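Local structure of alpha-rhamnosidase (6I60) at residues Y530-D533 and I534-A537; I568-Y571 and L572-Y575. The protein probably hydrolyses terminal non-reducing alpha-L-rhamnose residues from alpha-L-rhamnosides, as a bacterial glycoside hydrolase. All blocks are in the same frame, centred on the assembly; numbering follows the deposited sequence.

Contact 1: Y530-D533 and I534-A537; sequences YLND and IRDA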
loop_
_atom_site.group_PDB
_atom_site.type_symbol
_atom_site.label_atom_id
_atom_site.label_comp_id
_atom_site.label_asym_id
_atom_site.label_seq_id
_atom_site.Cartn_x
_atom_site.Cartn_y
_atom_site.Cartn_z
ATOM N N TYR A 530 0.873 -8.503 0.873
ATOM C CA TYR A 530 1.795 -8.521 -0.257
ATOM C C TYR A 530 3.018 -9.378 0.042
ATOM O O TYR A 530 3.556 -10.037 -0.856
ATOM C CB TYR A 530 2.215 -7.097 -0.622
ATOM C CG TYR A 530 2.995 -7.015 -1.915
ATOM C CD1 TYR A 530 2.471 -7.524 -3.098
ATOM C CD2 TYR A 530 4.258 -6.436 -1.954
ATOM C CE1 TYR A 530 3.181 -7.453 -4.286
ATOM C CE2 TYR A 530 4.975 -6.362 -3.137
ATOM C CZ TYR A 530 4.432 -6.872 -4.299
ATOM O OH TYR A 530 5.142 -6.801 -5.477
ATOM N N LEU A 531 3.477 -9.371 1.297
ATOM C CA LEU A 531 4.582 -10.244 1.679
ATOM C C LEU A 531 4.216 -11.708 1.493
ATOM O O LEU A 531 5.079 -12.529 1.158
ATOM C CB LEU A 531 4.991 -9.973 3.127
ATOM C CG LEU A 531 6.006 -8.848 3.332
ATOM C CD1 LEU A 531 6.361 -8.703 4.804
ATOM C CD2 LEU A 531 7.251 -9.100 2.494
ATOM N N ASN A 532 2.946 -12.054 1.703
ATOM C CA ASN A 532 2.496 -13.407 1.399
ATOM C C ASN A 532 2.536 -13.671 -0.100
ATOM O O ASN A 532 2.863 -14.783 -0.530
ATOM C CB ASN A 532 1.085 -13.629 1.945
ATOM C CG ASN A 532 1.069 -13.859 3.442
ATOM O OD1 ASN A 532 2.064 -14.282 4.032
ATOM N ND2 ASN A 532 -0.068 -13.580 4.068
ATOM N N ASP A 533 2.194 -12.663 -0.910
ATOM C CA ASP A 533 2.220 -12.834 -2.360
ATOM C C ASP A 533 3.628 -13.146 -2.850
ATOM O O ASP A 533 3.812 -13.975 -3.750
ATOM C CB ASP A 533 1.681 -11.581 -3.050
ATOM C CG ASP A 533 0.192 -11.387 -2.830
ATOM O OD1 ASP A 533 -0.456 -12.307 -2.287
ATOM O OD2 ASP A 533 -0.329 -10.312 -3.198
ATOM N N ILE A 534 4.633 -12.487 -2.272
ATOM C CA ILE A 534 6.017 -12.795 -2.611
ATOM C C ILE A 534 6.375 -14.202 -2.151
ATOM O O ILE A 534 7.096 -14.933 -2.840
ATOM C CB ILE A 534 6.957 -11.738 -2.003
ATOM C CG1 ILE A 534 6.626 -10.355 -2.568
ATOM C CG2 ILE A 534 8.411 -12.093 -2.259
ATOM C CD1 ILE A 534 6.671 -9.254 -1.539
ATOM N N ARG A 535 5.866 -14.608 -0.985
ATOM C CA ARG A 535 6.104 -15.963 -0.501
ATOM C C ARG A 535 5.440 -16.996 -1.403
ATOM O O ARG A 535 5.983 -18.087 -1.613
ATOM C CB ARG A 535 5.600 -16.093 0.937
ATOM C CG ARG A 535 5.903 -17.427 1.594
ATOM C CD ARG A 535 4.811 -17.805 2.581
ATOM N NE ARG A 535 3.487 -17.799 1.963
ATOM C CZ ARG A 535 2.376 -17.402 2.576
ATOM N NH1 ARG A 535 2.429 -16.976 3.832
ATOM N NH2 ARG A 535 1.213 -17.432 1.937
ATOM N N ASP A 536 4.269 -16.668 -1.951
ATOM C CA ASP A 536 3.550 -17.571 -2.839
ATOM C C ASP A 536 4.158 -17.644 -4.233
ATOM O O ASP A 536 3.738 -18.490 -5.031
ATOM C CB ASP A 536 2.080 -17.148 -2.947
ATOM C CG ASP A 536 1.233 -17.676 -1.801
ATOM O OD1 ASP A 536 -0.009 -17.563 -1.875
ATOM O OD2 ASP A 536 1.809 -18.200 -0.823
ATOM N N ALA A 537 5.125 -16.786 -4.550
ATOM C CA ALA A 537 5.779 -16.811 -5.848
ATOM C C ALA A 537 7.260 -17.144 -5.758
ATOM O O ALA A 537 7.944 -17.141 -6.789
ATOM C CB ALA A 537 5.597 -15.465 -6.564
#
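Ile534 lies one helical turn beyond Tyr530 and sets its CD1 methyl over a face of the tyrosine ring, 4.1 Å from the ring centroid, as a CH-pi contact. With CG of Tyr530 anti to the backbone nitrogen (chi1 -171°), the ring leans toward the following turn, where that methyl meets its face. Leu531 CD2 comes up to the same CD1 at 4.1 Å; the isoleucine end thus touches an aromatic and an aliphatic neighbour, and a branched apolar residue suits the place. The backbone makes i to i+4 bonds: Ile534 N to Tyr530 O at 3.0 Å, then Arg535 N to Leu531 O and Asp536 N to Asn532 O. They lie toward the C-terminal end of helix 524-535, in the (alpha/alpha)6-barrel domain of this family. Arg535, Asn532 and Asp536 form a polar group of their own. Arg535 bends back through chi2 and chi3, bringing NE and NH2 side-on to one oxygen, Asp536 OD2, with NH2 at 2.9 Å in a salt bridge. Asn532 runs alongside with its CB over one face of the guanidinium, whereas Asp536 OD2 meets the edge in plane; the Asn532 amide is turned 29° from the guanidinium and gives its ND2 to Glu340. Arg226 of strand 226-233 pairs with both Asp533 OD1 and Asp536 OD1. With an alanine in place of Arg535, Asp536 OD2 would probably lose its charged mate and Asn532 the flat group beside it.

Contact 2: I568-Y571 and L572-Y575; sequences IAWY and LYQY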
loop_
_atom_site.group_PDB
_atom_site.type_symbol
_atom_site.label_atom_id
_atom_site.label_comp_id
_atom_site.label_asym_id
_atom_site.label_seq_id
_atom_site.Cartn_x
_atom_site.Cartn_y
_atom_site.Cartn_z
ATOM N N ILE A 568 10.739 -4.744 2.542
ATOM C CA ILE A 568 9.402 -4.426 3.034
ATOM C C ILE A 568 9.160 -5.096 4.380
ATOM O O ILE A 568 8.554 -4.506 5.284
ATOM C CB ILE A 568 8.340 -4.828 1.993
ATOM C CG1 ILE A 568 8.485 -3.969 0.735
ATOM C CG2 ILE A 568 6.942 -4.687 2.568
ATOM C CD1 ILE A 568 7.618 -4.422 -0.418
ATOM N N ALA A 569 9.648 -6.326 4.546
ATOM C CA ALA A 569 9.506 -7.004 5.830
ATOM C C ALA A 569 10.284 -6.280 6.922
ATOM O O ALA A 569 9.795 -6.138 8.049
ATOM C CB ALA A 569 9.962 -8.456 5.712
ATOM N N TRP A 570 11.495 -5.811 6.608
ATOM C CA TRP A 570 12.260 -5.039 7.581
ATOM C C TRP A 570 11.583 -3.711 7.892
ATOM O O TRP A 570 11.687 -3.212 9.019
ATOM C CB TRP A 570 13.682 -4.805 7.072
ATOM C CG TRP A 570 14.503 -3.930 7.965
ATOM C CD1 TRP A 570 14.747 -2.596 7.806
ATOM C CD2 TRP A 570 15.187 -4.322 9.160
ATOM N NE1 TRP A 570 15.541 -2.134 8.828
ATOM C CE2 TRP A 570 15.827 -3.174 9.672
ATOM C CE3 TRP A 570 15.323 -5.533 9.846
ATOM C CZ2 TRP A 570 16.589 -3.203 10.838
ATOM C CZ3 TRP A 570 16.082 -5.558 11.004
ATOM C CH2 TRP A 570 16.704 -4.400 11.488
ATOM N N TYR A 571 10.888 -3.128 6.913
ATOM C CA TYR A 571 10.145 -1.897 7.164
ATOM C C TYR A 571 9.011 -2.134 8.152
ATOM O O TYR A 571 8.741 -1.286 9.012
ATOM C CB TYR A 571 9.603 -1.332 5.851
ATOM C CG TYR A 571 10.603 -0.507 5.069
ATOM C CD1 TYR A 571 11.681 0.099 5.704
ATOM C CD2 TYR A 571 10.468 -0.334 3.697
ATOM C CE1 TYR A 571 12.595 0.853 4.994
ATOM C CE2 TYR A 571 11.379 0.417 2.980
ATOM C CZ TYR A 571 12.439 1.008 3.633
ATOM O OH TYR A 571 13.346 1.758 2.922
ATOM N N LEU A 572 8.340 -3.285 8.048
ATOM C CA LEU A 572 7.241 -3.592 8.956
ATOM C C LEU A 572 7.720 -3.733 10.396
ATOM O O LEU A 572 6.963 -3.445 11.330
ATOM C CB LEU A 572 6.531 -4.866 8.505
ATOM C CG LEU A 572 5.792 -4.771 7.171
ATOM C CD1 LEU A 572 4.983 -6.031 6.914
ATOM C CD2 LEU A 572 4.900 -3.539 7.145
ATOM N N TYR A 573 8.964 -4.171 10.597
ATOM C CA TYR A 573 9.516 -4.235 11.943
ATOM C C TYR A 573 10.077 -2.890 12.389
ATOM O O TYR A 573 10.039 -2.573 13.583
ATOM C CB TYR A 573 10.602 -5.313 12.017
ATOM C CG TYR A 573 11.389 -5.288 13.307
ATOM C CD1 TYR A 573 10.812 -5.693 14.503
ATOM C CD2 TYR A 573 12.706 -4.850 13.333
ATOM C CE1 TYR A 573 11.524 -5.667 15.689
ATOM C CE2 TYR A 573 13.427 -4.822 14.513
ATOM C CZ TYR A 573 12.829 -5.231 15.688
ATOM O OH TYR A 573 13.536 -5.204 16.868
ATOM N N GLN A 574 10.584 -2.087 11.452
ATOM C CA GLN A 574 11.205 -0.818 11.819
ATOM C C GLN A 574 10.162 0.213 12.235
ATOM O O GLN A 574 10.342 0.915 13.237
ATOM C CB GLN A 574 12.045 -0.293 10.654
ATOM C CG GLN A 574 12.602 1.112 10.854
ATOM C CD GLN A 574 13.297 1.655 9.613
ATOM O OE1 GLN A 574 12.875 1.396 8.485
ATOM N NE2 GLN A 574 14.368 2.417 9.818
ATOM N N TYR A 575 9.064 0.315 11.487
ATOM C CA TYR A 575 8.073 1.359 11.711
ATOM C C TYR A 575 6.854 0.886 12.490
ATOM O O TYR A 575 6.035 1.721 12.890
ATOM C CB TYR A 575 7.625 1.953 10.370
ATOM C CG TYR A 575 8.638 2.899 9.765
ATOM C CD1 TYR A 575 8.825 4.173 10.288
ATOM C CD2 TYR A 575 9.412 2.517 8.677
ATOM C CE1 TYR A 575 9.752 5.042 9.741
ATOM C CE2 TYR A 575 10.342 3.379 8.124
ATOM C CZ TYR A 575 10.508 4.639 8.660
ATOM O OH TYR A 575 11.430 5.499 8.113
#
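Trp570 and Tyr573, three residues apart on helix 564-576, turn their rings obliquely against each other, with the planes at 57° and the tyrosine centroid 5.7 Å from that of the indole's six-membered ring. The closest carbons are Trp570 CZ3 and Tyr573 CD2, 4.2 Å apart, and CD2 stands over the rim of one indole face. Their spacing brings them out on neighbouring sides of the helix, and with CG anti to the backbone nitrogen (chi1 176° in Trp570, similar in Tyr573) the rings come together. Large, mostly apolar rings suit this flank, because Leu647 of helix 626-648 packs against both. Helix 564-576 is itself one of the helices of the family's (alpha/alpha)6-barrel domain.

Tyr571 and Gln574 make a different pair. They run side by side in the same direction, and the amide lies almost coplanar with the ring, 7° from it. Gln574 OE1 is modelled at the ring edge, 3.3 Å from Tyr571 CD1. Tyr575, a turn on from Tyr571, brings CE2 to 4.3 Å from Tyr571 CD1. The two phenol oxygens find partners in other helices, Tyr571 OH bonding Arg765 and Tyr575 OH bonding Glu515.

The backbone carries the usual helical bonds, among them Tyr575 N to Tyr571 O at 3.0 Å. Trp570 O accepts Gln574 N at 2.9 Å and, weakly, Tyr573 N. At Tyr571 and Tyr575, both buried, tyrosine fits because its ring supplies apolar bulk while its hydroxyl is satisfied; as modelled, the amide oxygen of Gln574 faces the edge of Tyr571, where weakly positive ring hydrogens could favour it.

How the contacts relate
Contacts 1 and 2 lie on two helices, 524-535 and 564-576, that pack directly against each other in the same six-hairpin glycosidase domain; the centres of the two contacts are about 15 Å apart. Leu531 is the main link: its CD1 rests 3.7 Å from Leu572 CD1 and equally close to Ala569 CA, the small alanine letting the leucine reach the helix backbone. Tyr530 CD2 adds a looser approach to Ile568 CD1 at 4.2 Å. Near contact 1 lie two small bound molecules: the Arg535 side chain is about 6 Å from a triethylene glycol, probably from the crystallisation liquor, and that of Ala537 about 9 Å from a 2-(2-ethoxyethoxy)ethanol; neither in itself identifies a substrate site.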